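Local structure of putative amidohydrolase (Unidentified, 3MKV) at residues H65-A70 against G324-G329; R95-R100 against R333-E338. The protein probably acts as a zinc-dependent prolidase of the amidohydrolase superfamily, hydrolysing dipeptides that end in proline. All coordinates share one frame; numbering follows the deposited sequence.

Interaction 1. Residues H65-A70 against G324-G329; sequences HVHVVA and GTDLLG. With ZN (zinc ion), chain I.
His65 and Asp326 meet first through their backbones: the amide N of Asp326 donates to O of His65 at 2.8 Å. The two segments run in the same direction, with His65 CA 4.7 Å from Gly324 CA and Ala70 CA 5.4 Å from Leu328 CA. At the far end Gly329 N bonds to O of Ala70, the last residue of a type I turn that begins at His67. Three side chains then converge on one zinc ion, which His65 NE2 binds at 2.0 Å and His67 NE2 at 2.1 Å; OD1 of Asp326 binds it at 2.4 Å, and carboxylated Lys193 completes the site. The His65 ring runs alongside the Asp326 carboxylate, from the same side and unstacked. Chi1 is extended in both (-162° and -167°), carrying each side chain away from its own amide so that NE2 and OD1 reach the same ion. OD1 of Asp326 reaches the His67 ring at its edge, 3.0 Å from CD2, with ring and carboxylate planes 58° apart. Second-shell acceptors fix the ring rotations, Glu253 at ND1 of His65 and the carbonyl of Gly109 at ND1 of His67, and probably make each NE2 a somewhat stronger zinc donor. His-X-His at the C-terminal end of the first barrel strand and, as in relatives, an aspartate after the eighth strand position form the metal signature of the amidohydrolase TIM barrel. Val66 bonds through its backbone to Arg106 and Ala108, at the end of strand 102-107, and touches Met97 of helix 83-99, while Leu327 packs on helix 277-286.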
loop_
_atom_site.group_PDB
_atom_site.type_symbol
_atom_site.label_atom_id
_atom_site.label_comp_id
_atom_site.label_asym_id
_atom_site.label_seq_id
_atom_site.Cartn_x
_atom_site.Cartn_y
_atom_site.Cartn_z
ATOM N N HIS A 65 -14.064 -37.035 -6.625
ATOM C CA HIS A 65 -13.463 -36.264 -5.540
ATOM C C HIS A 65 -12.032 -36.685 -5.236
ATOM O O HIS A 65 -11.784 -37.502 -4.367
ATOM C CB HIS A 65 -14.321 -36.335 -4.267
ATOM C CG HIS A 65 -14.017 -35.255 -3.280
ATOM N ND1 HIS A 65 -14.965 -34.352 -2.848
ATOM C CD2 HIS A 65 -12.866 -34.919 -2.653
ATOM C CE1 HIS A 65 -14.410 -33.507 -1.997
ATOM N NE2 HIS A 65 -13.136 -33.829 -1.863
ATOM N N VAL A 66 -11.084 -36.112 -5.955
ATOM C CA VAL A 66 -9.685 -36.343 -5.646
ATOM C C VAL A 66 -8.994 -35.010 -5.423
ATOM O O VAL A 66 -9.507 -33.955 -5.794
ATOM C CB VAL A 66 -8.950 -37.134 -6.786
ATOM C CG1 VAL A 66 -9.625 -38.466 -7.036
ATOM C CG2 VAL A 66 -8.917 -36.327 -8.068
ATOM N N HIS A 67 -7.830 -35.070 -4.793
ATOM C CA HIS A 67 -6.913 -33.944 -4.751
ATOM C C HIS A 67 -5.562 -34.400 -5.276
ATOM O O HIS A 67 -4.816 -35.100 -4.605
ATOM C CB HIS A 67 -6.799 -33.394 -3.334
ATOM C CG HIS A 67 -8.103 -32.910 -2.783
ATOM N ND1 HIS A 67 -8.664 -31.707 -3.151
ATOM C CD2 HIS A 67 -8.964 -33.472 -1.901
ATOM C CE1 HIS A 67 -9.809 -31.545 -2.516
ATOM N NE2 HIS A 67 -10.018 -32.605 -1.755
ATOM N N VAL A 68 -5.249 -34.013 -6.499
ATOM C CA VAL A 68 -4.021 -34.482 -7.101
ATOM C C VAL A 68 -2.789 -33.910 -6.404
ATOM O O VAL A 68 -1.754 -34.571 -6.331
ATOM C CB VAL A 68 -4.001 -34.231 -8.623
ATOM C CG1 VAL A 68 -2.574 -34.197 -9.141
ATOM C CG2 VAL A 68 -4.822 -35.310 -9.335
ATOM N N VAL A 69 -2.895 -32.697 -5.869
ATOM C CA VAL A 69 -1.719 -32.090 -5.248
ATOM C C VAL A 69 -1.682 -32.267 -3.749
ATOM O O VAL A 69 -0.843 -31.674 -3.082
ATOM C CB VAL A 69 -1.533 -30.587 -5.602
ATOM C CG1 VAL A 69 -1.773 -30.368 -7.089
ATOM C CG2 VAL A 69 -2.428 -29.699 -4.744
ATOM N N ALA A 70 -2.590 -33.084 -3.219
ATOM C CA ALA A 70 -2.539 -33.451 -1.805
ATOM C C ALA A 70 -1.477 -34.516 -1.636
ATOM O O ALA A 70 -1.788 -35.684 -1.403
ATOM C CB ALA A 70 -3.872 -33.957 -1.336
ATOM N N GLY A 324 -16.503 -41.298 -4.990
ATOM C CA GLY A 324 -15.408 -40.433 -4.602
ATOM C C GLY A 324 -14.536 -41.057 -3.540
ATOM O O GLY A 324 -14.959 -41.980 -2.843
ATOM N N THR A 325 -13.321 -40.534 -3.397
ATOM C CA THR A 325 -12.352 -41.117 -2.483
ATOM C C THR A 325 -11.774 -40.107 -1.483
ATOM O O THR A 325 -11.740 -40.383 -0.279
ATOM C CB THR A 325 -11.214 -41.867 -3.254
ATOM O OG1 THR A 325 -10.545 -40.964 -4.145
ATOM C CG2 THR A 325 -11.784 -43.049 -4.066
ATOM N N ASP A 326 -11.308 -38.959 -1.983
ATOM C CA ASP A 326 -10.785 -37.873 -1.132
ATOM C C ASP A 326 -9.583 -38.281 -0.278
ATOM O O ASP A 326 -9.515 -37.948 0.905
ATOM C CB ASP A 326 -11.892 -37.312 -0.225
ATOM C CG ASP A 326 -11.508 -35.991 0.431
ATOM O OD1 ASP A 326 -10.637 -35.275 -0.110
ATOM O OD2 ASP A 326 -12.081 -35.662 1.495
ATOM N N LEU A 327 -8.628 -38.980 -0.878
ATOM C CA LEU A 327 -7.459 -39.474 -0.145
ATOM C C LEU A 327 -6.258 -38.514 -0.190
ATOM O O LEU A 327 -6.118 -37.722 -1.127
ATOM C CB LEU A 327 -7.062 -40.859 -0.674
ATOM C CG LEU A 327 -8.043 -42.005 -0.373
ATOM C CD1 LEU A 327 -7.903 -43.155 -1.352
ATOM C CD2 LEU A 327 -7.900 -42.507 1.065
ATOM N N LEU A 328 -5.378 -38.620 0.808
ATOM C CA LEU A 328 -4.230 -37.719 0.948
ATOM C C LEU A 328 -2.908 -38.472 1.003
ATOM O O LEU A 328 -2.851 -39.609 1.452
ATOM C CB LEU A 328 -4.361 -36.873 2.222
ATOM C CG LEU A 328 -5.724 -36.238 2.532
ATOM C CD1 LEU A 328 -5.731 -35.630 3.918
ATOM C CD2 LEU A 328 -6.116 -35.192 1.485
ATOM N N GLY A 329 -1.840 -37.821 0.557
ATOM C CA GLY A 329 -0.487 -38.354 0.707
ATOM C C GLY A 329 -0.304 -39.797 0.280
ATOM O O GLY A 329 -0.606 -40.169 -0.855
HETATM ZN ZN ZN I . -11.656 -33.171 -0.607
#

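Interaction 2. Residues R95-R100 against R333-E338; sequences RAMLRR and RLQSDE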
loop_
_atom_site.group_PDB
_atom_site.type_symbol
_atom_site.label_atom_id
_atom_site.label_comp_id
_atom_site.label_asym_id
_atom_site.label_seq_id
_atom_site.Cartn_x
_atom_site.Cartn_y
_atom_site.Cartn_z
ATOM N N ARG A 95 -0.535 -40.805 -12.329
ATOM C CA ARG A 95 -0.233 -41.999 -13.105
ATOM C C ARG A 95 -0.859 -43.241 -12.460
ATOM O O ARG A 95 -1.351 -44.146 -13.143
ATOM C CB ARG A 95 1.281 -42.171 -13.178
ATOM C CG ARG A 95 1.790 -42.631 -14.520
ATOM C CD ARG A 95 3.198 -42.100 -14.779
ATOM N NE ARG A 95 3.625 -42.383 -16.146
ATOM C CZ ARG A 95 3.932 -43.598 -16.583
ATOM N NH1 ARG A 95 3.859 -44.636 -15.755
ATOM N NH2 ARG A 95 4.310 -43.778 -17.841
ATOM N N ALA A 96 -0.844 -43.279 -11.134
ATOM C CA ALA A 96 -1.360 -44.431 -10.420
ATOM C C ALA A 96 -2.883 -44.500 -10.472
ATOM O O ALA A 96 -3.451 -45.596 -10.391
ATOM C CB ALA A 96 -0.863 -44.434 -8.993
ATOM N N MET A 97 -3.539 -43.343 -10.616
ATOM C CA MET A 97 -5.006 -43.295 -10.673
ATOM C C MET A 97 -5.438 -43.985 -11.941
ATOM O O MET A 97 -6.343 -44.824 -11.930
ATOM C CB MET A 97 -5.552 -41.854 -10.656
ATOM C CG MET A 97 -5.311 -41.068 -9.356
ATOM S SD MET A 97 -5.980 -39.381 -9.405
ATOM C CE MET A 97 -5.897 -38.927 -7.702
ATOM N N LEU A 98 -4.767 -43.629 -13.036
ATOM C CA LEU A 98 -5.041 -44.194 -14.346
ATOM C C LEU A 98 -4.818 -45.708 -14.359
ATOM O O LEU A 98 -5.611 -46.454 -14.939
ATOM C CB LEU A 98 -4.162 -43.509 -15.391
ATOM C CG LEU A 98 -4.513 -43.772 -16.854
ATOM C CD1 LEU A 98 -6.005 -43.538 -17.143
ATOM C CD2 LEU A 98 -3.631 -42.893 -17.759
ATOM N N ARG A 99 -3.749 -46.154 -13.702
ATOM C CA ARG A 99 -3.423 -47.578 -13.599
ATOM C C ARG A 99 -4.508 -48.363 -12.878
ATOM O O ARG A 99 -4.726 -49.527 -13.182
ATOM C CB ARG A 99 -2.074 -47.780 -12.895
ATOM C CG ARG A 99 -1.548 -49.219 -12.968
ATOM C CD ARG A 99 -1.477 -49.693 -14.417
ATOM N NE ARG A 99 -1.357 -51.144 -14.549
ATOM C CZ ARG A 99 -2.385 -51.969 -14.756
ATOM N NH1 ARG A 99 -3.621 -51.484 -14.851
ATOM N NH2 ARG A 99 -2.181 -53.277 -14.867
ATOM N N ARG A 100 -5.171 -47.724 -11.913
ATOM C CA ARG A 100 -6.300 -48.322 -11.188
ATOM C C ARG A 100 -7.601 -48.268 -12.005
ATOM O O ARG A 100 -8.677 -48.617 -11.509
ATOM C CB ARG A 100 -6.505 -47.616 -9.839
ATOM C CG ARG A 100 -5.321 -47.734 -8.879
ATOM C CD ARG A 100 -5.667 -47.280 -7.450
ATOM N NE ARG A 100 -5.572 -45.833 -7.267
ATOM C CZ ARG A 100 -4.457 -45.187 -6.928
ATOM N NH1 ARG A 100 -3.331 -45.857 -6.734
ATOM N NH2 ARG A 100 -4.468 -43.868 -6.783
ATOM N N ARG A 333 -2.978 -44.303 -2.359
ATOM C CA ARG A 333 -2.839 -45.614 -2.992
ATOM C C ARG A 333 -4.082 -46.497 -2.799
ATOM O O ARG A 333 -4.250 -47.506 -3.497
ATOM C CB ARG A 333 -1.616 -46.340 -2.450
ATOM C CG ARG A 333 -1.967 -47.460 -1.497
ATOM C CD ARG A 333 -1.832 -47.052 -0.052
ATOM N NE ARG A 333 -0.543 -47.466 0.490
ATOM C CZ ARG A 333 -0.334 -47.785 1.765
ATOM N NH1 ARG A 333 -1.333 -47.750 2.640
ATOM N NH2 ARG A 333 0.881 -48.149 2.162
ATOM N N LEU A 334 -4.948 -46.091 -1.864
ATOM C CA LEU A 334 -6.090 -46.891 -1.418
ATOM C C LEU A 334 -7.373 -46.616 -2.190
ATOM O O LEU A 334 -8.406 -47.230 -1.935
ATOM C CB LEU A 334 -6.343 -46.673 0.085
ATOM C CG LEU A 334 -5.266 -47.205 1.036
ATOM C CD1 LEU A 334 -5.370 -46.556 2.404
ATOM C CD2 LEU A 334 -5.345 -48.733 1.155
ATOM N N GLN A 335 -7.304 -45.696 -3.135
ATOM C CA GLN A 335 -8.468 -45.325 -3.933
ATOM C C GLN A 335 -9.430 -46.487 -4.249
ATOM O O GLN A 335 -10.627 -46.405 -3.981
ATOM C CB GLN A 335 -7.994 -44.669 -5.227
ATOM C CG GLN A 335 -9.056 -43.919 -5.988
ATOM C CD GLN A 335 -8.458 -43.203 -7.178
ATOM O OE1 GLN A 335 -7.402 -43.592 -7.673
ATOM N NE2 GLN A 335 -9.121 -42.147 -7.639
ATOM N N SER A 336 -8.920 -47.565 -4.833
ATOM C CA SER A 336 -9.799 -48.660 -5.253
ATOM C C SER A 336 -10.559 -49.349 -4.108
ATOM O O SER A 336 -11.535 -50.057 -4.343
ATOM C CB SER A 336 -9.020 -49.691 -6.051
ATOM O OG SER A 336 -8.454 -49.085 -7.185
ATOM N N ASP A 337 -10.125 -49.137 -2.872
ATOM C CA ASP A 337 -10.814 -49.752 -1.744
ATOM C C ASP A 337 -12.203 -49.178 -1.519
ATOM O O ASP A 337 -12.978 -49.725 -0.740
ATOM C CB ASP A 337 -9.992 -49.631 -0.468
ATOM C CG ASP A 337 -8.906 -50.668 -0.386
ATOM O OD1 ASP A 337 -8.246 -50.935 -1.414
ATOM O OD2 ASP A 337 -8.716 -51.226 0.712
ATOM N N GLU A 338 -12.520 -48.074 -2.188
ATOM C CA GLU A 338 -13.833 -47.467 -2.002
ATOM C C GLU A 338 -14.919 -48.352 -2.611
ATOM O O GLU A 338 -16.093 -48.225 -2.270
ATOM C CB GLU A 338 -13.879 -46.042 -2.572
ATOM C CG GLU A 338 -15.243 -45.337 -2.475
ATOM C CD GLU A 338 -15.562 -44.801 -1.078
ATOM O OE1 GLU A 338 -16.658 -44.209 -0.907
ATOM O OE2 GLU A 338 -14.722 -44.971 -0.159
#
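Arg100, the first residue past helix 83-99 to leave helical geometry, reaches across to Gln335 and Ser336. Its CB lies 3.6 Å from Ser336 OG, and CG passes close to the same oxygen, anti to its own carbonyl carbon (chi1 -62°). CD comes nearest to that hydroxyl, at 3.3 Å. A bend at chi3 (-83°) then turns the guanidinium toward Gln335, whose OE1 accepts from NE at 2.9 Å and from NH2 at 3.1 Å. Both nitrogens on that side of the guanidinium converge on the one oxygen, which is 4° out of its plane. Only NE lies in the carbonyl plane, on a lone pair; NH2 stands above it. Here a helix of the TIM-barrel shell, leading into strand 102-107, is joined to the loop preceding helix 337-343, and Phe102 of that strand touches both Gln335 and Ser336. Over one face of the guanidinium, centred on it, sits the carbonyl O of Ala96, while the backbone carbonyl group of Arg333 lies off-centre over the opposite face. Arg100 NH1 lies 3.7 Å from Arg333 O and is hydrogen-bonded to Gln397 OE1. Met97 CG meets Gln335 OE1 at 3.7 Å, and Gln335 NE2 donates to Asp63 OD2.

Both contacts are largely buried and lie about 10 Å apart between centres, but interaction 1 sits nearer the middle of the chain and reaches the zinc, whereas interaction 2 lies further out, with exposed Arg333 at its margin. They share neighbours: the loop after helix 307-317 supplies 324-329 and runs on into 333-338, and Met97 and Gln335 both touch Val66. Direct packing joins them, with Leu327 CD1 3.2 Å from Gln335 N. Asp63 OD2 links the two through hydrogen bonds to Thr325 OG1 and Gln335 NE2. Metal coordination and backbone bonds dominate interaction 1; interaction 2 depends on side-chain bonds from guanidinium to amide, between helix end and loop.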